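Side-chain contacts in 6-phosphogluconolactonase (Leishmania braziliensis, PDB 3CSS), which probably hydrolyses 6-phosphogluconolactone to 6-phosphogluconate, the second step in the oxidative stage of the pentose phosphate pathway: residues A[144-147]-A[148-151]; A[223-226]-A[227-231]; A[174-177]-A[178-181]; A[30-33]-A[34-37]. One frame throughout, in Å; residues are numbered along the deposited sequence.

Contact 1 (A[144-147]-A[148-151]); sequences KQIN and GTAK
I146 and T149 face each other across a type II beta turn, I146 to T149, in the connection between the antiparallel strands 143-145 and 152-154 of a small two-stranded sheet. Backbone bonds close the loop. T149 N donates to I146 O at 3.1 Å, and beyond the turn I146 N donates to K151 O at 2.9 Å. Strand pairing continues outside the loop, where K144 bonds through its backbone to V153. G148 takes the third position of the turn with a positive phi of 90°, as type II turns require.

Side-chain hydrogen bonds add a second layer. T149 OG1, set between its own backbone N and carbonyl carbon (chi1 82°), donates to I146 O at 2.8 Å, reaching that oxygen from the same face as T149 N. The same hydroxyl accepts from K151 N at 2.9 Å, an ST turn. Q145 sends its amide across the loop: NE2 meets T149 O at 2.8 Å, and this oxygen lies in the plane of the amide while the donor is tilted 23° from the carbonyl plane.

Apolar contact is slight. I146 CG2 lies 3.9 Å from T149 CG2, the two side chains crossing at a slant, and I146 CD1 stays 4.4 Å from K151 CB.

I146 O is thus gripped by two donors from one residue, and T149 OG1 donates one hydrogen bond and accepts another, so polar bonds rather than hydrophobic burial shape this surface hairpin connection.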
loop_
_atom_site.group_PDB
_atom_site.type_symbol
_atom_site.label_atom_id
_atom_site.label_comp_id
_atom_site.label_asym_id
_atom_site.label_seq_id
_atom_site.Cartn_x
_atom_site.Cartn_y
_atom_site.Cartn_z
ATOM N N LYS A 144 3.192 -17.906 -3.748
ATOM C CA LYS A 144 3.629 -19.066 -3.000
ATOM C C LYS A 144 2.496 -19.599 -2.127
ATOM O O LYS A 144 1.595 -18.869 -1.746
ATOM C CB LYS A 144 4.873 -18.721 -2.192
ATOM C CG LYS A 144 6.109 -18.626 -3.086
ATOM C CD LYS A 144 7.394 -18.880 -2.318
ATOM C CE LYS A 144 8.352 -19.752 -3.102
ATOM N NZ LYS A 144 9.542 -20.076 -2.279
ATOM N N GLN A 145 2.537 -20.896 -1.837
ATOM C CA GLN A 145 1.516 -21.510 -1.002
ATOM C C GLN A 145 1.629 -20.988 0.416
ATOM O O GLN A 145 2.731 -20.818 0.925
ATOM C CB GLN A 145 1.659 -23.022 -1.000
ATOM C CG GLN A 145 0.522 -23.712 -0.232
ATOM C CD GLN A 145 -0.174 -24.783 -1.039
ATOM O OE1 GLN A 145 0.244 -25.107 -2.138
ATOM N NE2 GLN A 145 -1.233 -25.366 -0.474
ATOM N N ILE A 146 0.486 -20.712 1.040
ATOM C CA ILE A 146 0.434 -20.353 2.459
ATOM C C ILE A 146 0.412 -21.636 3.289
ATOM O O ILE A 146 -0.511 -22.450 3.188
ATOM C CB ILE A 146 -0.809 -19.506 2.810
ATOM C CG1 ILE A 146 -0.812 -18.189 2.030
ATOM C CG2 ILE A 146 -0.867 -19.205 4.308
ATOM C CD1 ILE A 146 -2.133 -17.450 2.180
ATOM N N ASN A 147 1.421 -21.791 4.129
ATOM C CA ASN A 147 1.593 -22.996 4.910
ATOM C C ASN A 147 0.353 -23.294 5.758
ATOM O O ASN A 147 -0.176 -22.393 6.430
ATOM C CB ASN A 147 2.837 -22.858 5.791
ATOM C CG ASN A 147 3.132 -24.105 6.595
ATOM O OD1 ASN A 147 2.812 -25.203 6.187
ATOM N ND2 ASN A 147 3.763 -23.933 7.749
ATOM N N GLY A 148 -0.093 -24.542 5.702
ATOM C CA GLY A 148 -1.231 -25.035 6.473
ATOM C C GLY A 148 -2.572 -24.893 5.776
ATOM O O GLY A 148 -3.599 -25.239 6.333
ATOM N N THR A 149 -2.558 -24.407 4.542
ATOM C CA THR A 149 -3.777 -24.108 3.802
ATOM C C THR A 149 -3.692 -24.660 2.380
ATOM O O THR A 149 -2.643 -25.194 1.945
ATOM C CB THR A 149 -4.014 -22.591 3.694
ATOM O OG1 THR A 149 -3.222 -22.061 2.626
ATOM C CG2 THR A 149 -3.680 -21.855 5.025
ATOM N N ALA A 150 -4.808 -24.544 1.672
ATOM C CA ALA A 150 -4.883 -24.839 0.244
ATOM C C ALA A 150 -4.839 -23.555 -0.594
ATOM O O ALA A 150 -5.298 -23.524 -1.733
ATOM C CB ALA A 150 -6.154 -25.622 -0.066
ATOM N N LYS A 151 -4.281 -22.494 -0.029
ATOM C CA LYS A 151 -4.352 -21.176 -0.640
ATOM C C LYS A 151 -2.949 -20.685 -0.931
ATOM O O LYS A 151 -1.992 -21.133 -0.309
ATOM C CB LYS A 151 -5.038 -20.205 0.320
ATOM C CG LYS A 151 -6.537 -20.445 0.516
ATOM C CD LYS A 151 -7.176 -19.466 1.513
ATOM C CE LYS A 151 -6.395 -19.357 2.839
ATOM N NZ LYS A 151 -7.202 -18.760 3.953
#

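Contact 2 (A[223-226]-A[227-231]); sequences DKNW and VVRGV
Alpha-helical i to i+4 bonds from V228 N to K224 O, R229 N to N225 O and G230 N to W226 O carry the chain from the 3-10 turn at 223-224 into helix 225-232, which crosses over between parallel strands 214-219 and 252-257. One turn apart, N225 and R229 pair through their side chains. In the conformer described, one of two modelled for R229, NE donates to N225 OD1 at 2.8 Å; the donor stands above the carbonyl plane, and the amide and guanidinium planes are 46° apart. R229 NH2 adds a weak bond to the same oxygen at 3.4 Å, while a water donates to N225 OD1 and accepts from R229 NH2. The other end of the amide, N225 ND2, donates to the carbonyls of A261 and E263. W226 holds its ring back over its own chain (chi1 75°), and V227 CG2 covers one face in a CH-pi contact, 3.7 Å from the centroid of the five-membered ring. W226 NE1 donates to S165 O. The buried amide of N225 therefore uses both ends: its nitrogen ties the helix to a later loop, and its oxygen meets a guanidinium that, in this conformer, probably polarises it.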
loop_
_atom_site.group_PDB
_atom_site.type_symbol
_atom_site.label_atom_id
_atom_site.label_comp_id
_atom_site.label_asym_id
_atom_site.label_seq_id
_atom_site.Cartn_x
_atom_site.Cartn_y
_atom_site.Cartn_z
ATOM N N ASP A 223 0.136 14.508 13.777
ATOM C CA ASP A 223 -1.032 13.684 14.032
ATOM C C ASP A 223 -0.813 12.203 13.762
ATOM O O ASP A 223 -1.693 11.402 14.041
ATOM C CB ASP A 223 -2.297 14.196 13.313
ATOM C CG ASP A 223 -2.199 14.175 11.811
ATOM O OD1 ASP A 223 -1.166 13.776 11.245
ATOM O OD2 ASP A 223 -3.187 14.601 11.174
ATOM N N LYS A 224 0.351 11.840 13.214
ATOM C CA LYS A 224 0.722 10.437 13.049
ATOM C C LYS A 224 1.670 9.913 14.106
ATOM O O LYS A 224 2.018 8.710 14.073
ATOM C CB LYS A 224 1.462 10.193 11.739
ATOM C CG LYS A 224 1.035 10.968 10.602
ATOM C CD LYS A 224 -0.231 10.564 10.130
ATOM C CE LYS A 224 -0.205 10.909 8.663
ATOM N NZ LYS A 224 -1.478 10.880 8.055
ATOM N N ASN A 225 2.150 10.792 14.992
ATOM C CA ASN A 225 3.183 10.405 15.949
ATOM C C ASN A 225 2.723 9.262 16.846
ATOM O O ASN A 225 3.482 8.354 17.102
ATOM C CB ASN A 225 3.633 11.621 16.760
ATOM C CG ASN A 225 4.775 11.307 17.727
ATOM O OD1 ASN A 225 4.662 11.571 18.918
ATOM N ND2 ASN A 225 5.876 10.761 17.213
ATOM N N TRP A 226 1.468 9.279 17.299
ATOM C CA TRP A 226 0.996 8.211 18.173
ATOM C C TRP A 226 0.974 6.878 17.447
ATOM O O TRP A 226 1.143 5.812 18.052
ATOM C CB TRP A 226 -0.390 8.536 18.721
ATOM C CG TRP A 226 -1.567 8.385 17.778
ATOM C CD1 TRP A 226 -2.094 9.355 16.969
ATOM C CD2 TRP A 226 -2.361 7.212 17.564
ATOM N NE1 TRP A 226 -3.156 8.871 16.285
ATOM C CE2 TRP A 226 -3.353 7.557 16.614
ATOM C CE3 TRP A 226 -2.322 5.901 18.049
ATOM C CZ2 TRP A 226 -4.307 6.645 16.161
ATOM C CZ3 TRP A 226 -3.287 5.013 17.615
ATOM C CH2 TRP A 226 -4.256 5.383 16.682
ATOM N N VAL A 227 0.731 6.947 16.142
ATOM C CA VAL A 227 0.730 5.741 15.309
ATOM C C VAL A 227 2.138 5.169 15.227
ATOM O O VAL A 227 2.373 3.970 15.421
ATOM C CB VAL A 227 0.186 6.057 13.896
ATOM C CG1 VAL A 227 0.223 4.792 13.028
ATOM C CG2 VAL A 227 -1.250 6.682 13.984
ATOM N N VAL A 228 3.089 6.026 14.891
ATOM C CA VAL A 228 4.476 5.595 14.806
ATOM C C VAL A 228 4.945 4.988 16.142
ATOM O O VAL A 228 5.506 3.882 16.184
ATOM C CB VAL A 228 5.352 6.831 14.441
ATOM C CG1 VAL A 228 6.830 6.503 14.600
ATOM C CG2 VAL A 228 5.075 7.315 13.015
ATOM N N ARG A 229 4.697 5.681 17.244
ATOM C CA ARG A 229 5.160 5.174 18.531
ATOM C C ARG A 229 4.436 3.879 18.933
ATOM O O ARG A 229 5.043 3.003 19.583
ATOM C CB ARG A 229 5.076 6.264 19.601
ATOM C CG ARG A 229 6.196 7.278 19.454
ATOM C CD ARG A 229 6.102 8.379 20.470
ATOM N NE ARG A 229 4.854 9.115 20.315
ATOM C CZ ARG A 229 3.817 8.983 21.130
ATOM N NH1 ARG A 229 3.871 8.118 22.135
ATOM N NH2 ARG A 229 2.721 9.707 20.922
ATOM N N GLY A 230 3.174 3.737 18.515
ATOM C CA GLY A 230 2.385 2.536 18.798
ATOM C C GLY A 230 2.812 1.333 17.977
ATOM O O GLY A 230 2.644 0.187 18.399
ATOM N N VAL A 231 3.347 1.590 16.785
ATOM C CA VAL A 231 3.923 0.514 15.966
ATOM C C VAL A 231 5.292 0.073 16.501
ATOM O O VAL A 231 5.616 -1.126 16.543
ATOM C CB VAL A 231 4.008 0.934 14.456
ATOM C CG1 VAL A 231 4.889 -0.068 13.647
ATOM C CG2 VAL A 231 2.594 1.097 13.835
HETATM O O HOH W 1 1.680 12.210 19.835
#

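Contact 3 (A[174-177]-A[178-181]); sequences PDSV and AATD
A local turn, partly buried, joins S176 and V177 to A178-D181 in the long connection between strands 158-162 and 186-189, the latter an outermost strand of the main mixed sheet. S176 begins it. Its OG, placed between the backbone N and the carbonyl carbon (chi1 70°), accepts from A179 N at 3.3 Å, and S176 O takes a weak bond from that same N-H at 3.2 Å. The hydroxyl also has a partner just upstream, F173 O, to which it is hydrogen-bonded. One residue on, T180 N donates to V177 O at 3.2 Å. A water reinforces this step: it donates to V177 O at 2.6 Å and is hydrogen-bonded to T180 OG1 at 2.8 Å.

The side chains of V177 and D181 lie alongside each other and point the same way, V177 CG1 coming 4.1 Å from D181 OD2, while D181 CB sits 3.4 Å from V177 O. Both touch W127 of helix 123-140. The carboxylate itself is held beyond the turn, OD2 by S187 OG and H184 ND1, OD1 by E183 N, which pins the turn to the start of strand 186-189. The arrangement is one of overlapping i to i+3 turns, two of their three backbone bonds weak, with the S176 hydroxyl also taking the A179 N-H, in the connection leading to the edge strand 186-189.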
loop_
_atom_site.group_PDB
_atom_site.type_symbol
_atom_site.label_atom_id
_atom_site.label_comp_id
_atom_site.label_asym_id
_atom_site.label_seq_id
_atom_site.Cartn_x
_atom_site.Cartn_y
_atom_site.Cartn_z
ATOM N N PRO A 174 -9.423 0.592 11.319
ATOM C CA PRO A 174 -9.954 0.081 12.587
ATOM C C PRO A 174 -11.403 -0.375 12.443
ATOM O O PRO A 174 -12.201 0.284 11.773
ATOM C CB PRO A 174 -9.864 1.291 13.534
ATOM C CG PRO A 174 -8.979 2.255 12.912
ATOM C CD PRO A 174 -8.887 1.954 11.440
ATOM N N ASP A 175 -11.708 -1.524 13.034
ATOM C CA ASP A 175 -13.058 -2.092 13.079
ATOM C C ASP A 175 -13.716 -2.275 11.692
ATOM O O ASP A 175 -14.953 -2.188 11.543
ATOM C CB ASP A 175 -13.928 -1.272 14.050
ATOM C CG ASP A 175 -13.294 -1.145 15.431
ATOM O OD1 ASP A 175 -13.136 -2.163 16.126
ATOM O OD2 ASP A 175 -12.895 -0.014 15.816
ATOM N N SER A 176 -12.876 -2.543 10.678
ATOM C CA SER A 176 -13.315 -2.995 9.359
ATOM C C SER A 176 -13.115 -4.508 9.211
ATOM O O SER A 176 -12.368 -5.128 9.976
ATOM C CB SER A 176 -12.519 -2.284 8.256
ATOM O OG SER A 176 -11.155 -2.713 8.225
ATOM N N VAL A 177 -13.748 -5.098 8.196
ATOM C CA VAL A 177 -13.477 -6.482 7.827
ATOM C C VAL A 177 -11.963 -6.744 7.656
ATOM O O VAL A 177 -11.433 -7.708 8.209
ATOM C CB VAL A 177 -14.247 -6.890 6.526
ATOM C CG1 VAL A 177 -13.707 -8.194 5.986
ATOM C CG2 VAL A 177 -15.738 -7.001 6.816
ATOM N N ALA A 178 -11.282 -5.848 6.940
ATOM C CA ALA A 178 -9.851 -5.990 6.636
ATOM C C ALA A 178 -8.986 -6.055 7.886
ATOM O O ALA A 178 -7.948 -6.694 7.896
ATOM C CB ALA A 178 -9.395 -4.843 5.741
ATOM N N ALA A 179 -9.396 -5.371 8.951
ATOM C CA ALA A 179 -8.587 -5.337 10.160
ATOM C C ALA A 179 -8.352 -6.710 10.773
ATOM O O ALA A 179 -7.361 -6.904 11.465
ATOM C CB ALA A 179 -9.220 -4.397 11.185
ATOM N N THR A 180 -9.283 -7.649 10.560
ATOM C CA THR A 180 -9.154 -9.004 11.100
ATOM C C THR A 180 -9.273 -10.080 10.023
ATOM O O THR A 180 -9.445 -11.268 10.342
ATOM C CB THR A 180 -10.187 -9.275 12.236
ATOM O OG1 THR A 180 -11.538 -9.099 11.739
ATOM C CG2 THR A 180 -9.940 -8.338 13.407
ATOM N N ASP A 181 -9.109 -9.691 8.764
ATOM C CA ASP A 181 -9.241 -10.642 7.666
ATOM C C ASP A 181 -7.932 -11.360 7.480
ATOM O O ASP A 181 -6.973 -10.779 6.974
ATOM C CB ASP A 181 -9.652 -9.937 6.377
ATOM C CG ASP A 181 -10.000 -10.911 5.250
ATOM O OD1 ASP A 181 -9.546 -12.083 5.280
ATOM O OD2 ASP A 181 -10.730 -10.490 4.329
HETATM O O HOH W 2 -12.542 -9.848 9.249
#

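Contact 4 (A[30-33]-A[34-37]); sequences DARV and DKSV
The R32 guanidinium has K35 over one face, with CA 4.0 Å above the plane near its centre, and the V37 carbonyl at its edge. This packing folds up the loop between helix 14-30 and strand 39-43, where D34 to V37 form a type I beta turn and D34 an Asx turn. R32 NH1 donates to V37 O at 3.1 Å along a nearly straight line (169° at the hydrogen); the oxygen lies in the guanidinium plane, but the nitrogen approaches from above the carbonyl plane. A bend at chi3 (-63°) curls the arginine back over the turn, and its NE donates to I29 O at the helix end.

The K35 methylenes pass by the guanidinium: in the conformer described, one of two modelled for K35, CD lies 3.7 Å from R32 NH2. In the same conformer K35 NZ ends 4.4 Å from D30 OD1, beyond salt-bridge range, so any attraction between these charges is probably modest at this exposed surface. Within the turn, D34 OD2 accepts two bonds from S36, from one face of the carboxylate: the backbone N donates at 3.1 Å, and S36 OG donates on the syn side at 2.7 Å.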
loop_
_atom_site.group_PDB
_atom_site.type_symbol
_atom_site.label_atom_id
_atom_site.label_comp_id
_atom_site.label_asym_id
_atom_site.label_seq_id
_atom_site.Cartn_x
_atom_site.Cartn_y
_atom_site.Cartn_z
ATOM N N ASP A 30 17.880 -2.874 -9.355
ATOM C CA ASP A 30 19.273 -3.168 -9.692
ATOM C C ASP A 30 19.761 -4.479 -9.070
ATOM O O ASP A 30 20.653 -5.126 -9.622
ATOM C CB ASP A 30 20.200 -2.021 -9.276
ATOM C CG ASP A 30 21.553 -2.081 -9.980
ATOM O OD1 ASP A 30 21.616 -1.732 -11.182
ATOM O OD2 ASP A 30 22.548 -2.479 -9.337
ATOM N N ALA A 31 19.174 -4.875 -7.941
ATOM C CA ALA A 31 19.586 -6.093 -7.238
ATOM C C ALA A 31 19.007 -7.387 -7.820
ATOM O O ALA A 31 19.367 -8.475 -7.364
ATOM C CB ALA A 31 19.242 -5.996 -5.757
ATOM N N ARG A 32 18.121 -7.291 -8.811
ATOM C CA ARG A 32 17.564 -8.494 -9.444
ATOM C C ARG A 32 18.678 -9.354 -10.027
ATOM O O ARG A 32 19.544 -8.840 -10.737
ATOM C CB ARG A 32 16.608 -8.131 -10.582
ATOM C CG ARG A 32 15.269 -7.527 -10.161
ATOM C CD ARG A 32 14.449 -7.184 -11.404
ATOM N NE ARG A 32 15.110 -6.164 -12.215
ATOM C CZ ARG A 32 14.795 -5.840 -13.468
ATOM N NH1 ARG A 32 13.807 -6.452 -14.116
ATOM N NH2 ARG A 32 15.484 -4.885 -14.079
ATOM N N VAL A 33 18.652 -10.653 -9.730
ATOM C CA VAL A 33 19.550 -11.608 -10.386
ATOM C C VAL A 33 19.079 -11.809 -11.832
ATOM O O VAL A 33 19.858 -11.645 -12.776
ATOM C CB VAL A 33 19.597 -12.971 -9.642
ATOM C CG1 VAL A 33 20.462 -13.974 -10.403
ATOM C CG2 VAL A 33 20.109 -12.788 -8.212
ATOM N N ASP A 34 17.798 -12.148 -11.989
ATOM C CA ASP A 34 17.168 -12.325 -13.300
ATOM C C ASP A 34 16.539 -11.007 -13.744
ATOM O O ASP A 34 15.477 -10.618 -13.248
ATOM C CB ASP A 34 16.101 -13.424 -13.230
ATOM C CG ASP A 34 15.578 -13.839 -14.605
ATOM O OD1 ASP A 34 14.776 -14.797 -14.663
ATOM O OD2 ASP A 34 15.960 -13.218 -15.620
ATOM N N LYS A 35 17.189 -10.351 -14.704
ATOM C CA LYS A 35 16.763 -9.036 -15.187
ATOM C C LYS A 35 15.561 -9.104 -16.131
ATOM O O LYS A 35 15.060 -8.067 -16.577
ATOM C CB LYS A 35 17.929 -8.317 -15.883
ATOM C CG LYS A 35 19.055 -7.913 -14.943
ATOM C CD LYS A 35 18.542 -7.022 -13.828
ATOM C CE LYS A 35 19.638 -6.646 -12.843
ATOM N NZ LYS A 35 20.386 -5.431 -13.258
ATOM N N SER A 36 15.093 -10.317 -16.428
ATOM C CA SER A 36 13.927 -10.515 -17.298
ATOM C C SER A 36 12.609 -10.675 -16.527
ATOM O O SER A 36 11.556 -10.848 -17.152
ATOM C CB SER A 36 14.133 -11.742 -18.192
ATOM O OG SER A 36 14.051 -12.936 -17.437
ATOM N N VAL A 37 12.673 -10.636 -15.190
ATOM C CA VAL A 37 11.487 -10.733 -14.333
ATOM C C VAL A 37 11.349 -9.426 -13.567
ATOM O O VAL A 37 12.327 -8.939 -12.998
ATOM C CB VAL A 37 11.557 -11.904 -13.317
ATOM C CG1 VAL A 37 11.895 -13.195 -14.022
ATOM C CG2 VAL A 37 12.567 -11.627 -12.201
#

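Contacts 1 and 4 are surface loops, their centres about 22 and 23 Å from the centre of the chain; contacts 2 and 3 are partly buried. None touch: the closest pairs, 1 with 3 and 2 with 3, have nearest atoms about 7 Å apart, while 3 and 4 lie on opposite sides of the centre. Contacts 1 and 4 both use beta turns braced by a hydroxyl or carboxylate that bonds a backbone N-H two residues on. Contact 2 adds an amide-guanidinium pair and a CH-pi contact to regular helix bonds; contact 3 combines i to i+3 bonds with a serine hydroxyl, a water and a carboxylate held from outside the turn. Contacts 1 and 3 converge on E183, whose backbone meets K151 NZ weakly and D181 OD1.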